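Glycoside Hydrolase (Bacteroides uniformis, PDB 5TA0) probably hydrolyses agarose-type galactans as a family 86 glycoside hydrolase of a gut symbiont, holding neoagarooctaose in its binding cleft. Local coordinates at residues His281-Pro286 with Ile323-Ala328; Cys287-Gln292 with Thr330-Arg335; Tyr341-Arg346 with Ser408-Phe413. All blocks are in the same frame, centred on the assembly; numbering follows the deposited sequence. Where two conformers were deposited one is given.

Contact 1: residues His281-Pro286 with Ile323-Ala328. With GAL (beta-D-galactopyranose), chain C.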
loop_
_atom_site.group_PDB
_atom_site.type_symbol
_atom_site.label_atom_id
_atom_site.label_comp_id
_atom_site.label_asym_id
_atom_site.label_seq_id
_atom_site.Cartn_x
_atom_site.Cartn_y
_atom_site.Cartn_z
ATOM N N HIS A 281 -1.314 4.666 5.469
ATOM C CA HIS A 281 -1.776 5.192 4.196
ATOM C C HIS A 281 -0.647 5.879 3.476
ATOM O O HIS A 281 0.189 6.494 4.096
ATOM C CB HIS A 281 -2.941 6.150 4.438
ATOM C CG HIS A 281 -4.140 5.460 5.005
ATOM N ND1 HIS A 281 -5.232 6.135 5.499
ATOM C CD2 HIS A 281 -4.415 4.140 5.149
ATOM C CE1 HIS A 281 -6.139 5.264 5.917
ATOM N NE2 HIS A 281 -5.672 4.051 5.694
ATOM N N LEU A 282 -0.609 5.755 2.151
ATOM C CA LEU A 282 0.493 6.329 1.341
ATOM C C LEU A 282 -0.071 7.092 0.154
ATOM O O LEU A 282 -0.570 6.487 -0.807
ATOM C CB LEU A 282 1.443 5.222 0.871
ATOM C CG LEU A 282 2.282 4.588 1.969
ATOM C CD1 LEU A 282 2.948 3.337 1.437
ATOM C CD2 LEU A 282 3.306 5.565 2.532
ATOM N N TYR A 283 0.057 8.412 0.202
ATOM C CA TYR A 283 -0.428 9.252 -0.873
ATOM C C TYR A 283 0.667 10.130 -1.456
ATOM O O TYR A 283 1.381 10.848 -0.740
ATOM C CB TYR A 283 -1.548 10.119 -0.371
ATOM C CG TYR A 283 -2.860 9.412 -0.193
ATOM C CD1 TYR A 283 -3.615 9.037 -1.276
ATOM C CD2 TYR A 283 -3.368 9.179 1.057
ATOM C CE1 TYR A 283 -4.843 8.436 -1.116
ATOM C CE2 TYR A 283 -4.599 8.589 1.230
ATOM C CZ TYR A 283 -5.337 8.210 0.138
ATOM O OH TYR A 283 -6.590 7.645 0.322
ATOM N N ASP A 284 0.774 10.076 -2.775
ATOM C CA ASP A 284 1.559 11.049 -3.539
ATOM C C ASP A 284 0.799 12.369 -3.546
ATOM O O ASP A 284 -0.430 12.394 -3.517
ATOM C CB ASP A 284 1.681 10.594 -5.000
ATOM C CG ASP A 284 2.727 9.493 -5.219
ATOM O OD1 ASP A 284 3.688 9.374 -4.427
ATOM O OD2 ASP A 284 2.593 8.790 -6.240
ATOM N N PHE A 285 1.562 13.449 -3.610
ATOM C CA PHE A 285 1.001 14.805 -3.797
ATOM C C PHE A 285 1.441 15.369 -5.160
ATOM O O PHE A 285 2.409 16.141 -5.244
ATOM C CB PHE A 285 1.430 15.782 -2.688
ATOM C CG PHE A 285 0.855 15.538 -1.308
ATOM C CD1 PHE A 285 -0.124 14.609 -1.020
ATOM C CD2 PHE A 285 1.307 16.339 -0.266
ATOM C CE1 PHE A 285 -0.628 14.487 0.273
ATOM C CE2 PHE A 285 0.830 16.214 1.025
ATOM C CZ PHE A 285 -0.152 15.290 1.287
ATOM N N PRO A 286 0.744 15.014 -6.244
ATOM C CA PRO A 286 1.133 15.540 -7.570
ATOM C C PRO A 286 0.837 17.010 -7.799
ATOM O O PRO A 286 1.378 17.571 -8.752
ATOM C CB PRO A 286 0.318 14.686 -8.534
ATOM C CG PRO A 286 -0.880 14.276 -7.720
ATOM C CD PRO A 286 -0.349 14.029 -6.355
ATOM N N ILE A 323 -1.454 -1.550 3.685
ATOM C CA ILE A 323 -1.619 -0.189 3.152
ATOM C C ILE A 323 -3.086 -0.058 2.779
ATOM O O ILE A 323 -3.506 -0.409 1.680
ATOM C CB ILE A 323 -0.639 0.135 2.002
ATOM C CG1 ILE A 323 0.817 -0.201 2.393
ATOM C CG2 ILE A 323 -0.697 1.612 1.672
ATOM C CD1 ILE A 323 1.262 -1.555 1.937
ATOM N N SER A 324 -3.918 0.422 3.723
ATOM C CA SER A 324 -5.349 0.310 3.522
ATOM C C SER A 324 -5.968 1.415 2.657
ATOM O O SER A 324 -7.129 1.311 2.289
ATOM C CB SER A 324 -6.094 0.215 4.837
ATOM O OG SER A 324 -5.780 1.265 5.715
ATOM N N GLN A 325 -5.182 2.448 2.372
ATOM C CA GLN A 325 -5.508 3.486 1.367
ATOM C C GLN A 325 -4.217 3.949 0.720
ATOM O O GLN A 325 -3.288 4.315 1.442
ATOM C CB GLN A 325 -6.158 4.723 1.983
ATOM C CG GLN A 325 -7.547 4.517 2.585
ATOM C CD GLN A 325 -8.096 5.767 3.255
ATOM O OE1 GLN A 325 -7.713 6.926 2.916
ATOM N NE2 GLN A 325 -9.002 5.569 4.180
ATOM N N TYR A 326 -4.168 3.970 -0.603
ATOM C CA TYR A 326 -3.027 4.564 -1.300
ATOM C C TYR A 326 -3.438 5.065 -2.663
ATOM O O TYR A 326 -4.440 4.630 -3.213
ATOM C CB TYR A 326 -1.867 3.586 -1.423
ATOM C CG TYR A 326 -1.983 2.459 -2.431
ATOM C CD1 TYR A 326 -1.462 2.598 -3.714
ATOM C CD2 TYR A 326 -2.523 1.219 -2.080
ATOM C CE1 TYR A 326 -1.496 1.568 -4.633
ATOM C CE2 TYR A 326 -2.585 0.171 -3.011
ATOM C CZ TYR A 326 -2.036 0.341 -4.259
ATOM O OH TYR A 326 -2.012 -0.674 -5.202
ATOM N N SER A 327 -2.604 5.969 -3.159
ATOM C CA SER A 327 -2.510 6.469 -4.558
ATOM C C SER A 327 -2.091 7.935 -4.489
ATOM O O SER A 327 -0.973 8.182 -4.062
ATOM C CB SER A 327 -3.695 6.162 -5.490
ATOM O OG SER A 327 -4.845 6.855 -5.087
ATOM N N ALA A 328 -2.933 8.854 -4.961
ATOM C CA ALA A 328 -2.606 10.292 -4.924
ATOM C C ALA A 328 -3.713 11.052 -4.210
ATOM O O ALA A 328 -4.897 10.672 -4.260
ATOM C CB ALA A 328 -2.444 10.839 -6.331
HETATM C C1 GAL C . -9.031 11.368 3.600
HETATM C C2 GAL C . -9.631 10.226 4.406
HETATM C C3 GAL C . -10.708 9.443 3.675
HETATM C C4 GAL C . -11.557 10.309 2.750
HETATM C C5 GAL C . -10.736 11.264 1.928
HETATM C C6 GAL C . -11.542 12.192 1.001
HETATM O O2 GAL C . -8.609 9.303 4.753
HETATM O O3 GAL C . -11.516 8.925 4.743
HETATM O O4 GAL C . -12.481 11.050 3.568
HETATM O O5 GAL C . -10.033 12.078 2.866
HETATM O O6 GAL C . -12.280 11.485 -0.011
#
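At the sugar-binding end of the parallel barrel sheet, Leu-282 of one strand lies beside Tyr-326 of the next, and Asp-284 beside Ala-328. Three backbone bonds hold the edges together: Leu-282 N gives to Gln-325 O at 3.1 Å, Ser-327 N to Leu-282 O at 3.2 Å, and Asp-284 N to Ser-327 O at 2.9 Å. This is the alternating pattern of parallel strands, each chain giving and taking in turn.

The imidazole of His-281 is gripped from two directions. At its edge NE2 donates to Ser-324 OG at 2.8 Å; the hydroxyl lies in the ring plane, though the bond bends to 136° at the hydrogen. Over one face comes Gln-325, whose CB sits 3.6 Å from the ring centroid of His-281, a CH-pi contact almost on the ring normal. With CG of His-281 beside its own backbone N (chi1 -65°), the ring swings along the neighbouring strand far enough to reach Ser-324. The other ring nitrogen, ND1, bonds Glu-203, and Ser-324 OG also bonds Glu-199, so ring and hydroxyl are tied into a buried polar network. Gln-325, probably the engineered residue of this variant, lines the glycan pocket together with Phe-285.

Leu-282 points to the face away from His-281, and its CD1 meets Ile-323 CG2 at 4.0 Å. Further along, Pro-286 CD rests on Ala-328 CB at 3.8 Å.

Strand 242-247 flanks the pair beyond His-281 and strand 364-369 beyond Ile-323, while helix 340-358 covers Tyr-326 and Asp-284, the latter through a hydrogen bond to Ser-349.

Contact 2: residues Cys287-Gln292 with Thr330-Arg335. With GAL (beta-D-galactopyranose), chain B; SO4 (sulfate ion), chain E.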
loop_
_atom_site.group_PDB
_atom_site.type_symbol
_atom_site.label_atom_id
_atom_site.label_comp_id
_atom_site.label_asym_id
_atom_site.label_seq_id
_atom_site.Cartn_x
_atom_site.Cartn_y
_atom_site.Cartn_z
ATOM N N CYS A 287 0.019 17.630 -6.969
ATOM C CA CYS A 287 -0.406 19.015 -7.227
ATOM C C CYS A 287 -0.929 19.666 -5.952
ATOM O O CYS A 287 -2.132 19.755 -5.738
ATOM C CB CYS A 287 -1.458 19.037 -8.332
ATOM S SG CYS A 287 -2.889 17.984 -8.065
ATOM N N LYS A 288 0.002 20.063 -5.096
ATOM C CA LYS A 288 -0.328 20.767 -3.859
ATOM C C LYS A 288 0.199 22.183 -3.991
ATOM O O LYS A 288 1.405 22.428 -3.848
ATOM C CB LYS A 288 0.265 20.071 -2.638
ATOM C CG LYS A 288 -0.187 20.683 -1.318
ATOM C CD LYS A 288 0.323 19.895 -0.134
ATOM C CE LYS A 288 -0.207 20.432 1.175
ATOM N NZ LYS A 288 0.380 21.749 1.530
ATOM N N ASP A 289 -0.708 23.099 -4.312
ATOM C CA ASP A 289 -0.344 24.496 -4.626
ATOM C C ASP A 289 0.761 24.538 -5.695
ATOM O O ASP A 289 1.763 25.264 -5.548
ATOM C CB ASP A 289 0.093 25.257 -3.365
ATOM C CG ASP A 289 -0.982 25.303 -2.298
ATOM O OD1 ASP A 289 -2.151 25.623 -2.619
ATOM O OD2 ASP A 289 -0.643 25.043 -1.125
ATOM N N GLY A 290 0.602 23.725 -6.740
ATOM C CA GLY A 290 1.536 23.654 -7.851
ATOM C C GLY A 290 2.818 22.863 -7.614
ATOM O O GLY A 290 3.644 22.760 -8.523
ATOM N N LYS A 291 2.960 22.278 -6.426
ATOM C CA LYS A 291 4.144 21.504 -6.067
ATOM C C LYS A 291 3.895 20.003 -6.220
ATOM O O LYS A 291 2.748 19.521 -6.065
ATOM C CB LYS A 291 4.559 21.790 -4.634
ATOM C CG LYS A 291 4.776 23.267 -4.317
ATOM C CD LYS A 291 6.055 23.790 -4.928
ATOM C CE LYS A 291 6.282 25.261 -4.577
ATOM N NZ LYS A 291 7.168 25.898 -5.586
ATOM N N GLN A 292 4.958 19.282 -6.590
ATOM C CA GLN A 292 4.926 17.824 -6.823
ATOM C C GLN A 292 5.785 17.105 -5.793
ATOM O O GLN A 292 7.014 17.102 -5.898
ATOM C CB GLN A 292 5.445 17.484 -8.225
ATOM C CG GLN A 292 4.390 17.438 -9.326
ATOM C CD GLN A 292 4.951 17.151 -10.710
ATOM O OE1 GLN A 292 4.913 16.013 -11.209
ATOM N NE2 GLN A 292 5.474 18.187 -11.353
ATOM N N THR A 330 -5.119 14.805 -4.650
ATOM C CA THR A 330 -5.026 15.764 -5.759
ATOM C C THR A 330 -5.519 17.165 -5.330
ATOM O O THR A 330 -6.516 17.648 -5.819
ATOM C CB THR A 330 -5.793 15.257 -6.998
ATOM O OG1 THR A 330 -7.164 15.036 -6.680
ATOM C CG2 THR A 330 -5.187 13.949 -7.543
ATOM N N HIS A 331 -4.780 17.809 -4.443
ATOM C CA HIS A 331 -5.276 19.034 -3.757
ATOM C C HIS A 331 -5.800 20.075 -4.737
ATOM O O HIS A 331 -6.892 20.582 -4.565
ATOM C CB HIS A 331 -4.183 19.713 -2.974
ATOM C CG HIS A 331 -3.616 18.870 -1.894
ATOM N ND1 HIS A 331 -2.654 17.918 -2.134
ATOM C CD2 HIS A 331 -3.869 18.831 -0.571
ATOM C CE1 HIS A 331 -2.347 17.317 -1.000
ATOM N NE2 HIS A 331 -3.079 17.842 -0.037
ATOM N N ASP A 332 -5.003 20.369 -5.760
ATOM C CA ASP A 332 -5.357 21.452 -6.692
ATOM C C ASP A 332 -6.562 21.123 -7.553
ATOM O O ASP A 332 -7.092 22.014 -8.232
ATOM C CB ASP A 332 -4.165 21.834 -7.586
ATOM C CG ASP A 332 -2.984 22.435 -6.803
ATOM O OD1 ASP A 332 -3.134 22.765 -5.619
ATOM O OD2 ASP A 332 -1.883 22.537 -7.391
ATOM N N TYR A 333 -7.038 19.873 -7.539
ATOM C CA TYR A 333 -8.221 19.453 -8.274
ATOM C C TYR A 333 -9.385 19.016 -7.386
ATOM O O TYR A 333 -10.402 18.588 -7.887
ATOM C CB TYR A 333 -7.856 18.312 -9.228
ATOM C CG TYR A 333 -7.090 18.789 -10.418
ATOM C CD1 TYR A 333 -5.718 18.986 -10.369
ATOM C CD2 TYR A 333 -7.746 19.055 -11.606
ATOM C CE1 TYR A 333 -5.025 19.456 -11.482
ATOM C CE2 TYR A 333 -7.072 19.507 -12.717
ATOM C CZ TYR A 333 -5.721 19.724 -12.650
ATOM O OH TYR A 333 -5.069 20.164 -13.805
ATOM N N ASN A 334 -9.240 19.135 -6.073
ATOM C CA ASN A 334 -10.257 18.615 -5.150
ATOM C C ASN A 334 -11.432 19.563 -4.900
ATOM O O ASN A 334 -12.430 19.156 -4.278
ATOM C CB ASN A 334 -9.599 18.148 -3.858
ATOM C CG ASN A 334 -8.937 16.796 -4.008
ATOM O OD1 ASN A 334 -9.140 16.094 -5.010
ATOM N ND2 ASN A 334 -8.125 16.436 -3.025
ATOM N N ARG A 335 -11.359 20.787 -5.413
ATOM C CA ARG A 335 -12.537 21.663 -5.467
ATOM C C ARG A 335 -13.037 21.850 -6.908
ATOM O O ARG A 335 -13.722 22.826 -7.229
ATOM C CB ARG A 335 -12.243 23.014 -4.802
ATOM C CG ARG A 335 -11.778 22.929 -3.350
ATOM C CD ARG A 335 -12.899 22.573 -2.393
HETATM C C1 GAL B . -3.869 19.938 3.290
HETATM C C2 GAL B . -5.037 19.028 2.975
HETATM C C3 GAL B . -5.027 17.780 3.853
HETATM C C4 GAL B . -3.655 17.120 3.833
HETATM C C5 GAL B . -2.589 18.145 4.196
HETATM C C6 GAL B . -1.208 17.526 4.259
HETATM O O1 GAL B . -3.801 21.054 2.383
HETATM O O2 GAL B . -6.276 19.698 3.196
HETATM O O3 GAL B . -6.067 16.937 3.348
HETATM O O4 GAL B . -3.362 16.586 2.533
HETATM O O5 GAL B . -2.643 19.193 3.216
HETATM O O6 GAL B . -0.246 18.512 4.638
HETATM S S SO4 E . -8.255 18.635 0.073
HETATM O O1 SO4 E . -7.719 17.464 -0.656
HETATM O O2 SO4 E . -8.033 18.467 1.537
HETATM O O3 SO4 E . -9.712 18.732 -0.183
HETATM O O4 SO4 E . -7.551 19.848 -0.414
HETATM O O HOH W 1 -1.303 16.931 -4.504
#
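One face of the His-331 imidazole carries the aliphatic chain of Lys-288, whose CG lies 3.9 Å from the ring centroid of His-331 and nearly above its centre. At the edge, His-331 NE2 donates to O4 of a bound galactose at 2.9 Å, 162° at the hydrogen; ND1 meets a water that also takes the backbone N-H of Cys-287. Lysine and water thus help fix the rotation of a ring that binds the glycan. Tyr-333 is met edge-on by Cys-287 SG, 3.8 Å from its CD1, a sulfur-aromatic contact.

The carboxylate of Asp-332 clasps the tip of the type I' turn Lys-288 to Lys-291. OD1 of Asp-332 accepts from Asp-289 N and OD2 from Gly-290 N, both at 2.8 Å and both on syn lone pairs. Asp-332 N in turn gives to Cys-287 O at 2.9 Å.

Segment 330-335 belongs to the loop between strand 321-326 and helix 340-358. Leu-345 of that helix packs on Cys-287, Thr-330 and Tyr-333, and the Phe-285 ring at the end of strand 277-285 meets His-331 edge-to-face.

Contact 3: residues Tyr341-Arg346 with Ser408-Phe413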
loop_
_atom_site.group_PDB
_atom_site.type_symbol
_atom_site.label_atom_id
_atom_site.label_comp_id
_atom_site.label_asym_id
_atom_site.label_seq_id
_atom_site.Cartn_x
_atom_site.Cartn_y
_atom_site.Cartn_z
ATOM N N TYR A 341 -8.536 13.712 -16.368
ATOM C CA TYR A 341 -7.190 14.041 -15.920
ATOM C C TYR A 341 -6.993 13.771 -14.423
ATOM O O TYR A 341 -5.946 13.220 -13.995
ATOM C CB TYR A 341 -6.831 15.490 -16.244
ATOM C CG TYR A 341 -5.442 15.862 -15.830
ATOM C CD1 TYR A 341 -4.331 15.308 -16.460
ATOM C CD2 TYR A 341 -5.227 16.756 -14.797
ATOM C CE1 TYR A 341 -3.048 15.644 -16.074
ATOM C CE2 TYR A 341 -3.946 17.103 -14.400
ATOM C CZ TYR A 341 -2.850 16.548 -15.043
ATOM O OH TYR A 341 -1.594 16.916 -14.624
ATOM N N ARG A 342 -7.967 14.159 -13.599
ATOM C CA ARG A 342 -7.825 13.898 -12.175
ATOM C C ARG A 342 -7.722 12.390 -11.910
ATOM O O ARG A 342 -6.907 11.971 -11.086
ATOM C CB ARG A 342 -8.977 14.519 -11.411
ATOM C CG ARG A 342 -8.729 14.532 -9.912
ATOM C CD ARG A 342 -9.799 15.261 -9.151
ATOM N NE ARG A 342 -11.076 14.570 -9.173
ATOM C CZ ARG A 342 -12.235 15.129 -8.850
ATOM N NH1 ARG A 342 -13.348 14.419 -8.927
ATOM N NH2 ARG A 342 -12.302 16.400 -8.473
ATOM N N ASP A 343 -8.490 11.595 -12.639
ATOM C CA ASP A 343 -8.366 10.127 -12.547
ATOM C C ASP A 343 -6.967 9.650 -12.968
ATOM O O ASP A 343 -6.403 8.763 -12.314
ATOM C CB ASP A 343 -9.427 9.416 -13.363
ATOM C CG ASP A 343 -10.811 9.417 -12.742
ATOM O OD1 ASP A 343 -10.971 9.794 -11.568
ATOM O OD2 ASP A 343 -11.754 9.045 -13.484
ATOM N N TRP A 344 -6.383 10.217 -14.026
ATOM C CA TRP A 344 -5.010 9.891 -14.432
ATOM C C TRP A 344 -4.016 10.136 -13.290
ATOM O O TRP A 344 -3.136 9.308 -13.009
ATOM C CB TRP A 344 -4.576 10.677 -15.679
ATOM C CG TRP A 344 -3.107 10.679 -15.903
ATOM C CD1 TRP A 344 -2.245 11.720 -15.714
ATOM C CD2 TRP A 344 -2.290 9.558 -16.267
ATOM N NE1 TRP A 344 -0.962 11.339 -15.975
ATOM C CE2 TRP A 344 -0.954 10.012 -16.313
ATOM C CE3 TRP A 344 -2.558 8.214 -16.568
ATOM C CZ2 TRP A 344 0.112 9.177 -16.663
ATOM C CZ3 TRP A 344 -1.480 7.376 -16.891
ATOM C CH2 TRP A 344 -0.171 7.868 -16.938
ATOM N N LEU A 345 -4.186 11.245 -12.578
ATOM C CA LEU A 345 -3.300 11.540 -11.450
ATOM C C LEU A 345 -3.328 10.413 -10.429
ATOM O O LEU A 345 -2.292 10.031 -9.920
ATOM C CB LEU A 345 -3.641 12.870 -10.786
ATOM C CG LEU A 345 -3.436 14.115 -11.669
ATOM C CD1 LEU A 345 -3.835 15.330 -10.858
ATOM C CD2 LEU A 345 -2.009 14.269 -12.167
ATOM N N ARG A 346 -4.511 9.863 -10.204
ATOM C CA ARG A 346 -4.642 8.718 -9.285
ATOM C C ARG A 346 -4.054 7.446 -9.906
ATOM O O ARG A 346 -3.332 6.688 -9.226
ATOM C CB ARG A 346 -6.111 8.502 -8.927
ATOM C CG ARG A 346 -6.777 9.711 -8.282
ATOM C CD ARG A 346 -8.166 9.333 -7.799
ATOM N NE ARG A 346 -8.062 8.560 -6.576
ATOM C CZ ARG A 346 -7.809 9.091 -5.379
ATOM N NH1 ARG A 346 -7.658 8.317 -4.308
ATOM N NH2 ARG A 346 -7.729 10.407 -5.216
ATOM N N SER A 408 -15.835 5.574 -14.346
ATOM C CA SER A 408 -14.835 6.619 -14.418
ATOM C C SER A 408 -13.610 6.082 -15.148
ATOM O O SER A 408 -13.586 4.909 -15.557
ATOM C CB SER A 408 -14.446 7.086 -13.031
ATOM O OG SER A 408 -13.603 6.101 -12.406
ATOM N N GLU A 409 -12.547 6.875 -15.262
ATOM C CA GLU A 409 -11.339 6.372 -15.887
ATOM C C GLU A 409 -10.569 5.418 -14.974
ATOM O O GLU A 409 -9.670 4.740 -15.450
ATOM C CB GLU A 409 -10.428 7.501 -16.363
ATOM C CG GLU A 409 -11.105 8.429 -17.383
ATOM C CD GLU A 409 -11.626 7.664 -18.571
ATOM O OE1 GLU A 409 -10.837 6.937 -19.197
ATOM O OE2 GLU A 409 -12.854 7.689 -18.840
ATOM N N LEU A 410 -10.955 5.324 -13.700
ATOM C CA LEU A 410 -10.252 4.384 -12.813
ATOM C C LEU A 410 -10.457 2.926 -13.221
ATOM O O LEU A 410 -9.636 2.066 -12.863
ATOM C CB LEU A 410 -10.662 4.620 -11.354
ATOM C CG LEU A 410 -10.423 6.036 -10.805
ATOM C CD1 LEU A 410 -10.799 6.149 -9.339
ATOM C CD2 LEU A 410 -8.993 6.517 -11.006
ATOM N N ILE A 411 -11.479 2.630 -14.028
ATOM C CA ILE A 411 -11.643 1.268 -14.540
ATOM C C ILE A 411 -10.438 0.829 -15.367
ATOM O O ILE A 411 -10.151 -0.370 -15.484
ATOM C CB ILE A 411 -12.964 1.103 -15.342
ATOM C CG1 ILE A 411 -13.327 -0.370 -15.554
ATOM C CG2 ILE A 411 -12.915 1.799 -16.713
ATOM C CD1 ILE A 411 -13.510 -1.194 -14.297
ATOM N N LYS A 412 -9.723 1.782 -15.952
ATOM C CA LYS A 412 -8.558 1.455 -16.780
ATOM C C LYS A 412 -7.476 0.721 -15.992
ATOM O O LYS A 412 -6.730 -0.059 -16.573
ATOM C CB LYS A 412 -7.979 2.690 -17.476
ATOM C CG LYS A 412 -8.848 3.170 -18.626
ATOM C CD LYS A 412 -8.334 4.461 -19.224
ATOM C CE LYS A 412 -8.870 4.709 -20.622
ATOM N NZ LYS A 412 -10.331 4.796 -20.718
ATOM N N PHE A 413 -7.382 0.957 -14.681
ATOM C CA PHE A 413 -6.453 0.170 -13.852
ATOM C C PHE A 413 -6.797 -1.325 -13.898
ATOM O O PHE A 413 -5.930 -2.159 -14.087
ATOM C CB PHE A 413 -6.484 0.668 -12.404
ATOM C CG PHE A 413 -5.678 -0.176 -11.449
ATOM C CD1 PHE A 413 -4.312 -0.015 -11.311
ATOM C CD2 PHE A 413 -6.299 -1.148 -10.690
ATOM C CE1 PHE A 413 -3.589 -0.816 -10.457
ATOM C CE2 PHE A 413 -5.578 -1.951 -9.813
ATOM C CZ PHE A 413 -4.225 -1.773 -9.699
#
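With CG of Asp-343 beside its own backbone N (chi1 -76°), the carboxylate leans off helix 340-358 toward the turn at Ser-408 and Glu-409. Leu-410, its CG likewise beside the backbone N, turns its CD2 branch to the helix. The contact joins an outer helix of the barrel fold to the turn that opens helix 411-416, a side-chain-capped start: Ser-408 OG accepts from Leu-410 N at 3.0 Å, within a type I turn from Ser-408 to Ile-411.

Asp-343 adds a second bond to the same turn. Its OD2 takes the N-H of Glu-409 at 2.9 Å, on the anti side and 28° out of the carboxylate plane, with 142° at the hydrogen. The same oxygen also accepts from Trp-338 NE1, just ahead of the helix, while Ser-408 OG is hydrogen-bonded to Arg-390 O as well and Arg-346 NH1 to Phe-370 O. Two N-H groups thus hold the buried OD2 of Asp-343, which should limit the turning of the carboxylate. A negative group beside the amides of an opening helix probably gains from their polarity as well.

Leu-410 crosses the Asp-343 side chain at about a right angle. Its CD2 packs 3.8 Å from Asp-343 CB and reaches Arg-346 CB at 4.1 Å, one helical turn further on.

Further round, Phe-413 lies against helix 340-358 at Leu-347 and Leu-354, and Trp-344 and Glu-409 touch Pro-488 of strand 487-495, in the sandwich sheet beside the barrel. Within the turn segment, Lys-412 NZ and Glu-409 OE1 form a salt bridge at 2.7 Å, met nearly in line with the carboxylate C-O bond.

Overall arrangement
Contacts 1 and 2 interlock along the chain, their segments alternating: strand 277-285 runs on into 287-288, and strand 321-326 into the loop 330-335, so the paired strands of contact 1 rise into the glycan-binding loops of contact 2, about 14 Å away between centres. Contact 3 follows both in sequence. Helix 340-358 starts after that loop and packs back on the strands, with Arg-346 beside Ser-327 and Ala-328; the centres of contacts 3 and 1 are about 14 Å apart, those of 3 and 2 about 16 Å. Contacts 1 and 2 thus line the glycan site, while contact 3 fastens the outer helix behind it, beside the beta-sandwich.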